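Local coordinates for protein phytanoyl-CoA dioxygenase (Streptomyces malaysiense, PDB 6ZYL) that catalyses beta-hydroxylation of thioholgamide as the non-heme monooxygenase ThoJ, probably using iron and 2-oxoglutarate, at residues G67-R72 with D278-V283; N113-P118 with A143-V148; G158-A163 with S210-A215. All coordinates share one frame; numbering follows the deposited sequence.

Interaction 1: residues G67-R72 with D278-V283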
loop_
_atom_site.group_PDB
_atom_site.type_symbol
_atom_site.label_atom_id
_atom_site.label_comp_id
_atom_site.label_asym_id
_atom_site.label_seq_id
_atom_site.Cartn_x
_atom_site.Cartn_y
_atom_site.Cartn_z
ATOM N N GLY A 67 -14.382 9.707 -15.751
ATOM C CA GLY A 67 -13.708 8.911 -16.750
ATOM C C GLY A 67 -12.285 9.396 -16.984
ATOM O O GLY A 67 -11.703 10.143 -16.193
ATOM N N GLY A 68 -11.721 8.942 -18.099
ATOM C CA GLY A 68 -10.400 9.405 -18.482
ATOM C C GLY A 68 -9.312 8.831 -17.595
ATOM O O GLY A 68 -9.340 7.659 -17.203
ATOM N N ALA A 69 -8.329 9.677 -17.277
ATOM C CA ALA A 69 -7.136 9.221 -16.573
ATOM C C ALA A 69 -7.402 8.972 -15.093
ATOM O O ALA A 69 -6.831 8.045 -14.507
ATOM C CB ALA A 69 -6.013 10.243 -16.743
ATOM N N LEU A 70 -8.250 9.795 -14.471
ATOM C CA LEU A 70 -8.589 9.580 -13.068
ATOM C C LEU A 70 -9.280 8.237 -12.877
ATOM O O LEU A 70 -8.954 7.482 -11.953
ATOM C CB LEU A 70 -9.483 10.711 -12.570
ATOM C CG LEU A 70 -8.826 11.890 -11.859
ATOM C CD1 LEU A 70 -9.932 12.831 -11.352
ATOM C CD2 LEU A 70 -7.937 11.460 -10.722
ATOM N N ALA A 71 -10.246 7.925 -13.746
ATOM C CA ALA A 71 -10.932 6.641 -13.661
ATOM C C ALA A 71 -9.959 5.489 -13.869
ATOM O O ALA A 71 -10.023 4.475 -13.166
ATOM C CB ALA A 71 -12.060 6.578 -14.691
ATOM N N ARG A 72 -9.045 5.630 -14.830
ATOM C CA ARG A 72 -8.103 4.552 -15.111
ATOM C C ARG A 72 -7.166 4.313 -13.933
ATOM O O ARG A 72 -6.798 3.167 -13.648
ATOM C CB ARG A 72 -7.305 4.875 -16.374
ATOM C CG ARG A 72 -6.207 3.873 -16.672
ATOM C CD ARG A 72 -5.719 3.960 -18.119
ATOM N NE ARG A 72 -4.620 3.022 -18.336
ATOM C CZ ARG A 72 -4.782 1.738 -18.647
ATOM N NH1 ARG A 72 -6.000 1.235 -18.799
ATOM N NH2 ARG A 72 -3.721 0.958 -18.811
ATOM N N ASP A 278 -0.554 17.956 -10.831
ATOM C CA ASP A 278 0.533 17.232 -10.181
ATOM C C ASP A 278 0.286 15.730 -10.195
ATOM O O ASP A 278 1.237 14.945 -10.284
ATOM C CB ASP A 278 0.707 17.720 -8.743
ATOM C CG ASP A 278 1.222 19.143 -8.665
ATOM O OD1 ASP A 278 1.824 19.620 -9.651
ATOM O OD2 ASP A 278 1.022 19.787 -7.615
ATOM N N PHE A 279 -0.982 15.317 -10.100
ATOM C CA PHE A 279 -1.329 13.901 -10.161
ATOM C C PHE A 279 -0.950 13.308 -11.513
ATOM O O PHE A 279 -0.250 12.290 -11.583
ATOM C CB PHE A 279 -2.828 13.746 -9.877
ATOM C CG PHE A 279 -3.350 12.350 -10.048
ATOM C CD1 PHE A 279 -3.314 11.449 -8.997
ATOM C CD2 PHE A 279 -3.900 11.947 -11.253
ATOM C CE1 PHE A 279 -3.803 10.166 -9.151
ATOM C CE2 PHE A 279 -4.388 10.665 -11.414
ATOM C CZ PHE A 279 -4.343 9.774 -10.361
ATOM N N TYR A 280 -1.394 13.940 -12.602
ATOM C CA TYR A 280 -1.021 13.473 -13.934
ATOM C C TYR A 280 0.492 13.342 -14.060
ATOM O O TYR A 280 1.005 12.345 -14.580
ATOM C CB TYR A 280 -1.555 14.434 -14.998
ATOM C CG TYR A 280 -3.052 14.629 -14.979
ATOM C CD1 TYR A 280 -3.904 13.594 -14.616
ATOM C CD2 TYR A 280 -3.615 15.848 -15.332
ATOM C CE1 TYR A 280 -5.275 13.770 -14.601
ATOM C CE2 TYR A 280 -4.985 16.033 -15.320
ATOM C CZ TYR A 280 -5.810 14.990 -14.954
ATOM O OH TYR A 280 -7.176 15.171 -14.940
ATOM N N SER A 281 1.224 14.350 -13.585
ATOM C CA SER A 281 2.679 14.326 -13.688
ATOM C C SER A 281 3.270 13.194 -12.856
ATOM O O SER A 281 4.151 12.459 -13.319
ATOM C CB SER A 281 3.249 15.677 -13.248
ATOM O OG SER A 281 4.652 15.724 -13.433
ATOM N N ALA A 282 2.792 13.034 -11.621
ATOM C CA ALA A 282 3.373 12.032 -10.733
ATOM C C ALA A 282 3.044 10.618 -11.196
ATOM O O ALA A 282 3.896 9.723 -11.124
ATOM C CB ALA A 282 2.885 12.255 -9.302
ATOM N N VAL A 283 1.818 10.392 -11.667
ATOM C CA VAL A 283 1.444 9.055 -12.120
ATOM C C VAL A 283 2.177 8.710 -13.409
ATOM O O VAL A 283 2.680 7.591 -13.571
ATOM C CB VAL A 283 -0.083 8.950 -12.293
ATOM C CG1 VAL A 283 -0.459 7.592 -12.873
ATOM C CG2 VAL A 283 -0.783 9.179 -10.962
#
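Leu70 lays one methyl over a face of the Phe279 ring. The methyl is CD2. It sits 4.1 Å from the ring centroid and 28° off the ring normal, so this is a CH-pi contact over the face. Its closest ring atom is on the outer part of the ring, with Leu70 CD2 3.7 Å from Phe279 CE2. Phe279 holds CG anti to its backbone N (chi1 174°), and this sends the ring out toward helix 68-72. The opposite face of the ring is taken by its own helix. Val283, one turn on, places CG2 over the ring centre, 3.6 Å above the plane. The phenyl is therefore sandwiched between two methyl groups, which should restrict its rotation about chi2. Val82, from a loop, also touches Phe279.

Tyr280 lies next to Phe279 and reaches the same short helix. Its CD1 meets the Phe279 ring at the edge, in plane. The chi1 of Tyr280 is -58°, which sets CG anti to the carbonyl carbon and carries the ring to the edge of its neighbour's and on toward Ala69. Ala69 CB approaches this ring obliquely, 4.2 Å from Tyr280 CE1. No hydrogen bond joins the two segments, and the inner pair, Leu70 and Phe279, is buried.

Gly67, with positive phi, ends helix 46-66. The short helix that follows is held by a backbone bond from Arg72 N to Gly68 O, 3.1 Å. On the other helix, Asp278 makes a salt bridge with Arg265. The contact is an apolar helix-to-helix junction. It joins the long C-terminal helix 273-295 to the N-terminal helical region that flanks the jelly-roll core of a PhyH-type dioxygenase.

Interaction 2: residues N113-P118 with A143-V148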
loop_
_atom_site.group_PDB
_atom_site.type_symbol
_atom_site.label_atom_id
_atom_site.label_comp_id
_atom_site.label_asym_id
_atom_site.label_seq_id
_atom_site.Cartn_x
_atom_site.Cartn_y
_atom_site.Cartn_z
ATOM N N ASN A 113 -2.525 2.439 -2.672
ATOM C CA ASN A 113 -3.274 1.460 -3.444
ATOM C C ASN A 113 -4.595 1.175 -2.751
ATOM O O ASN A 113 -4.644 1.045 -1.525
ATOM C CB ASN A 113 -2.502 0.138 -3.595
ATOM C CG ASN A 113 -1.505 0.167 -4.731
ATOM O OD1 ASN A 113 -1.845 -0.120 -5.878
ATOM N ND2 ASN A 113 -0.263 0.506 -4.415
ATOM N N LEU A 114 -5.661 1.076 -3.537
ATOM C CA LEU A 114 -6.930 0.533 -3.073
ATOM C C LEU A 114 -6.998 -0.925 -3.512
ATOM O O LEU A 114 -6.932 -1.216 -4.711
ATOM C CB LEU A 114 -8.113 1.323 -3.629
ATOM C CG LEU A 114 -8.691 2.404 -2.718
ATOM C CD1 LEU A 114 -9.722 3.230 -3.487
ATOM C CD2 LEU A 114 -9.308 1.810 -1.463
ATOM N N PHE A 115 -7.098 -1.833 -2.548
ATOM C CA PHE A 115 -7.248 -3.264 -2.807
ATOM C C PHE A 115 -8.654 -3.645 -2.358
ATOM O O PHE A 115 -8.916 -3.797 -1.162
ATOM C CB PHE A 115 -6.178 -4.073 -2.081
ATOM C CG PHE A 115 -4.785 -3.823 -2.584
ATOM C CD1 PHE A 115 -4.497 -3.892 -3.939
ATOM C CD2 PHE A 115 -3.761 -3.520 -1.704
ATOM C CE1 PHE A 115 -3.217 -3.663 -4.404
ATOM C CE2 PHE A 115 -2.478 -3.292 -2.161
ATOM C CZ PHE A 115 -2.205 -3.364 -3.514
ATOM N N ILE A 116 -9.562 -3.777 -3.320
ATOM C CA ILE A 116 -10.968 -4.050 -3.052
ATOM C C ILE A 116 -11.304 -5.424 -3.610
ATOM O O ILE A 116 -11.066 -5.697 -4.791
ATOM C CB ILE A 116 -11.880 -2.974 -3.666
ATOM C CG1 ILE A 116 -11.527 -1.598 -3.096
ATOM C CG2 ILE A 116 -13.343 -3.299 -3.407
ATOM C CD1 ILE A 116 -12.008 -0.439 -3.944
ATOM N N ARG A 117 -11.844 -6.288 -2.757
ATOM C CA ARG A 117 -12.329 -7.599 -3.172
ATOM C C ARG A 117 -13.841 -7.615 -3.005
ATOM O O ARG A 117 -14.340 -7.763 -1.878
ATOM C CB ARG A 117 -11.670 -8.704 -2.346
ATOM C CG ARG A 117 -10.157 -8.726 -2.528
ATOM C CD ARG A 117 -9.516 -9.960 -1.924
ATOM N NE ARG A 117 -9.448 -11.064 -2.879
ATOM C CZ ARG A 117 -8.490 -11.213 -3.787
ATOM N NH1 ARG A 117 -7.505 -10.329 -3.873
ATOM N NH2 ARG A 117 -8.515 -12.251 -4.611
ATOM N N PRO A 118 -14.611 -7.449 -4.078
ATOM C CA PRO A 118 -16.061 -7.281 -3.926
ATOM C C PRO A 118 -16.727 -8.573 -3.479
ATOM O O PRO A 118 -16.130 -9.652 -3.455
ATOM C CB PRO A 118 -16.540 -6.857 -5.318
ATOM C CG PRO A 118 -15.452 -7.251 -6.262
ATOM C CD PRO A 118 -14.180 -7.473 -5.489
ATOM N N ALA A 143 11.818 0.391 4.151
ATOM C CA ALA A 143 10.489 0.534 3.580
ATOM C C ALA A 143 9.522 -0.403 4.289
ATOM O O ALA A 143 9.916 -1.416 4.871
ATOM C CB ALA A 143 10.486 0.253 2.073
ATOM N N ALA A 144 8.241 -0.050 4.216
ATOM C CA ALA A 144 7.173 -0.858 4.784
ATOM C C ALA A 144 5.866 -0.443 4.127
ATOM O O ALA A 144 5.672 0.733 3.809
ATOM C CB ALA A 144 7.085 -0.690 6.305
ATOM N N ARG A 145 4.984 -1.413 3.913
ATOM C CA ARG A 145 3.651 -1.156 3.386
ATOM C C ARG A 145 2.646 -1.246 4.528
ATOM O O ARG A 145 2.580 -2.267 5.222
ATOM C CB ARG A 145 3.291 -2.144 2.277
ATOM C CG ARG A 145 1.861 -1.994 1.780
ATOM C CD ARG A 145 1.633 -2.745 0.477
ATOM N NE ARG A 145 2.293 -2.095 -0.651
ATOM C CZ ARG A 145 2.119 -2.444 -1.920
ATOM N NH1 ARG A 145 1.302 -3.440 -2.227
ATOM N NH2 ARG A 145 2.760 -1.796 -2.883
ATOM N N VAL A 146 1.875 -0.181 4.721
ATOM C CA VAL A 146 0.810 -0.142 5.717
ATOM C C VAL A 146 -0.495 -0.494 5.018
ATOM O O VAL A 146 -0.924 0.206 4.094
ATOM C CB VAL A 146 0.726 1.233 6.398
ATOM C CG1 VAL A 146 -0.438 1.266 7.379
ATOM C CG2 VAL A 146 2.039 1.552 7.100
ATOM N N TRP A 147 -1.123 -1.577 5.462
ATOM C CA TRP A 147 -2.323 -2.152 4.854
ATOM C C TRP A 147 -3.487 -1.840 5.788
ATOM O O TRP A 147 -3.707 -2.546 6.776
ATOM C CB TRP A 147 -2.117 -3.649 4.664
ATOM C CG TRP A 147 -3.075 -4.370 3.778
ATOM C CD1 TRP A 147 -3.171 -4.280 2.421
ATOM C CD2 TRP A 147 -4.040 -5.343 4.188
ATOM N NE1 TRP A 147 -4.150 -5.129 1.961
ATOM C CE2 TRP A 147 -4.700 -5.792 3.027
ATOM C CE3 TRP A 147 -4.416 -5.875 5.426
ATOM C CZ2 TRP A 147 -5.715 -6.746 3.067
ATOM C CZ3 TRP A 147 -5.425 -6.822 5.464
ATOM C CH2 TRP A 147 -6.062 -7.248 4.293
ATOM N N VAL A 148 -4.221 -0.777 5.475
ATOM C CA VAL A 148 -5.271 -0.268 6.351
ATOM C C VAL A 148 -6.591 -0.935 5.993
ATOM O O VAL A 148 -7.003 -0.939 4.827
ATOM C CB VAL A 148 -5.385 1.261 6.244
ATOM C CG1 VAL A 148 -6.477 1.774 7.178
ATOM C CG2 VAL A 148 -4.055 1.925 6.551
#
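Arg145 NE is held in a salt bridge by Asp235, and the same guanidinium is turned to Phe115. A bend at chi3 (-72°) swings the group across to the other strand. There NH1 comes to the edge of the phenyl, near the ring plane, with Arg145 NH1 3.7 Å from Phe115 CZ. Ring and guanidinium planes are 38° apart. The approach is to the rim, not over the face as in a cation-pi contact. NH1 also has a long, weak ion pair with Asp130.

Strands 107-117 and 143-149 are not neighbours. Strand 229-237 runs between them in the large sheet of the jelly roll, and the segment axes pass 9.1 Å apart at 43°. Contact is therefore by side chains reaching over the middle strand, where Phe115 touches Ala233.

Phe115 CD2 comes to the edge of the indole, 4.0 Å from Trp147 NE1. That N-H is hydrogen-bonded to a bound tartaric acid, probably from the crystallisation liquor. One face of the Phe115 ring carries Asn113 CB, 3.5 Å above the plane and offset toward the rim. Asn113 ND2 lies 4.1 Å from Arg145 NH2. Both are donors, and no hydrogen bond forms between them.

Interaction 3: residues G158-A163 with S210-A215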
loop_
_atom_site.group_PDB
_atom_site.type_symbol
_atom_site.label_atom_id
_atom_site.label_comp_id
_atom_site.label_asym_id
_atom_site.label_seq_id
_atom_site.Cartn_x
_atom_site.Cartn_y
_atom_site.Cartn_z
ATOM N N GLY A 158 -11.937 -12.708 1.907
ATOM C CA GLY A 158 -10.870 -12.551 0.937
ATOM C C GLY A 158 -9.632 -11.868 1.472
ATOM O O GLY A 158 -8.987 -11.088 0.764
ATOM N N THR A 159 -9.273 -12.162 2.714
ATOM C CA THR A 159 -8.173 -11.444 3.330
ATOM C C THR A 159 -6.826 -11.985 2.849
ATOM O O THR A 159 -6.727 -13.032 2.202
ATOM C CB THR A 159 -8.258 -11.524 4.855
ATOM O OG1 THR A 159 -7.358 -10.568 5.432
ATOM C CG2 THR A 159 -7.894 -12.919 5.344
ATOM N N MET A 160 -5.780 -11.240 3.187
ATOM C CA MET A 160 -4.408 -11.577 2.851
ATOM C C MET A 160 -3.828 -12.546 3.872
ATOM O O MET A 160 -4.172 -12.513 5.057
ATOM C CB MET A 160 -3.588 -10.289 2.808
ATOM C CG MET A 160 -2.149 -10.394 2.378
ATOM S SD MET A 160 -1.572 -8.740 1.907
ATOM C CE MET A 160 -1.891 -7.804 3.404
ATOM N N ARG A 161 -2.957 -13.430 3.392
ATOM C CA ARG A 161 -2.193 -14.337 4.238
ATOM C C ARG A 161 -0.715 -13.982 4.146
ATOM O O ARG A 161 -0.214 -13.674 3.063
ATOM C CB ARG A 161 -2.357 -15.801 3.820
ATOM C CG ARG A 161 -3.762 -16.277 3.556
ATOM C CD ARG A 161 -3.797 -17.806 3.521
ATOM N NE ARG A 161 -3.319 -18.364 2.255
ATOM C CZ ARG A 161 -3.965 -18.256 1.097
ATOM N NH1 ARG A 161 -5.115 -17.600 1.037
ATOM N NH2 ARG A 161 -3.460 -18.801 -0.002
ATOM N N TYR A 162 -0.010 -14.062 5.272
ATOM C CA TYR A 162 1.422 -13.807 5.305
ATOM C C TYR A 162 2.197 -15.111 5.470
ATOM O O TYR A 162 1.715 -16.063 6.088
ATOM C CB TYR A 162 1.806 -12.875 6.458
ATOM C CG TYR A 162 1.407 -11.429 6.306
ATOM C CD1 TYR A 162 1.351 -10.817 5.061
ATOM C CD2 TYR A 162 1.101 -10.669 7.425
ATOM C CE1 TYR A 162 0.991 -9.486 4.940
ATOM C CE2 TYR A 162 0.746 -9.347 7.314
ATOM C CZ TYR A 162 0.690 -8.758 6.076
ATOM O OH TYR A 162 0.326 -7.436 5.989
ATOM N N ALA A 163 3.417 -15.134 4.931
ATOM C CA ALA A 163 4.374 -16.220 5.149
ATOM C C ALA A 163 5.455 -15.682 6.084
ATOM O O ALA A 163 6.356 -14.955 5.655
ATOM C CB ALA A 163 4.963 -16.711 3.830
ATOM N N SER A 210 -2.237 -3.482 9.057
ATOM C CA SER A 210 -1.095 -4.377 9.114
ATOM C C SER A 210 0.065 -3.701 8.398
ATOM O O SER A 210 -0.135 -2.984 7.413
ATOM C CB SER A 210 -1.413 -5.725 8.465
ATOM O OG SER A 210 -0.290 -6.583 8.525
ATOM N N VAL A 211 1.271 -3.913 8.910
ATOM C CA VAL A 211 2.494 -3.388 8.315
ATOM C C VAL A 211 3.356 -4.582 7.942
ATOM O O VAL A 211 3.669 -5.414 8.800
ATOM C CB VAL A 211 3.246 -2.452 9.274
ATOM C CG1 VAL A 211 4.345 -1.704 8.527
ATOM C CG2 VAL A 211 2.283 -1.487 9.945
ATOM N N HIS A 212 3.735 -4.678 6.670
ATOM C CA HIS A 212 4.567 -5.786 6.230
ATOM C C HIS A 212 5.704 -5.299 5.342
ATOM O O HIS A 212 5.632 -4.235 4.721
ATOM C CB HIS A 212 3.729 -6.876 5.510
ATOM C CG HIS A 212 3.112 -6.442 4.214
ATOM N ND1 HIS A 212 1.755 -6.252 4.064
ATOM C CD2 HIS A 212 3.660 -6.216 2.997
ATOM C CE1 HIS A 212 1.496 -5.902 2.816
ATOM N NE2 HIS A 212 2.636 -5.870 2.149
ATOM N N HIS A 213 6.774 -6.091 5.349
ATOM C CA HIS A 213 7.939 -5.873 4.505
ATOM C C HIS A 213 7.563 -6.058 3.041
ATOM O O HIS A 213 6.734 -6.905 2.700
ATOM C CB HIS A 213 9.030 -6.866 4.917
ATOM C CG HIS A 213 10.412 -6.491 4.486
ATOM N ND1 HIS A 213 10.918 -6.825 3.251
ATOM C CD2 HIS A 213 11.413 -5.856 5.143
ATOM C CE1 HIS A 213 12.160 -6.387 3.151
ATOM N NE2 HIS A 213 12.484 -5.796 4.287
ATOM N N LEU A 214 8.169 -5.250 2.170
ATOM C CA LEU A 214 7.868 -5.359 0.748
ATOM C C LEU A 214 8.354 -6.673 0.146
ATOM O O LEU A 214 7.958 -7.000 -0.980
ATOM C CB LEU A 214 8.477 -4.184 -0.016
ATOM C CG LEU A 214 7.864 -2.813 0.282
ATOM C CD1 LEU A 214 8.552 -1.730 -0.546
ATOM C CD2 LEU A 214 6.364 -2.803 0.028
ATOM N N ALA A 215 9.195 -7.423 0.857
ATOM C CA ALA A 215 9.600 -8.762 0.448
ATOM C C ALA A 215 8.797 -9.847 1.155
ATOM O O ALA A 215 9.103 -11.035 1.003
ATOM C CB ALA A 215 11.095 -8.965 0.706
#
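Tyr162 OH is gripped by two side chains of strand 209-212. It is hydrogen-bonded to Ser210 OG at 2.7 Å and to His212 ND1 at 2.7 Å. Ser210 OG lies at the edge of the tyrosine ring, in its plane. The OH in turn lies near the plane of the imidazole, at its edge. The tyrosine and histidine rings themselves meet obliquely, with planes at 67° and centroids 5.1 Å apart.

A chi1 of 66° places His212 CG between the backbone N and the carbonyl carbon. This brings ND1 to the phenol, while NE2 is hydrogen-bonded to Asp130. Both ring nitrogens thus have partners, and the rotation of the imidazole is fixed. A phenylalanine in place of Tyr162 would probably leave Ser210 OG and His212 ND1 without their shared partner and the imidazole freer to turn.

Packing closes round this core. Met160 bends at chi3 (57°) and sets CE 3.9 Å from His212 CE1, obliquely to the ring. Phe37 stacks on Tyr162. The segments belong to the two facing sheets of the jelly roll. The axes of strand segments 160-162 and 210-212 come within 10.6 Å, and the side-chain bonds span that gap.

The polar chain runs Ser210, Tyr162, His212, Asp130. Asp130 and His218 probably belong to the iron-binding facial triad known in this family. The chemistry is consistent with a second-shell network that positions Asp130.

Interactions 2 and 3 adjoin, with centres 9 Å apart. Strands 143-149 and 209-212 pair in one sheet, with probable hydrogen bonds from Trp147 N to Ser210 O at 2.6 Å and from Arg145 N to His212 O at 3.0 Å. Trp147 CD2 also packs 3.4 Å from Met160 CE. Both contacts reach Asp130, through a weak ion pair in interaction 2 and a hydrogen bond in interaction 3. Both also approach the bound tartaric acid, which may mark the active-site pocket. Interaction 1 stands apart, its centre 19 Å from that of interaction 2 and 28 Å from that of interaction 3. It lies across the chain's centre from interaction 3.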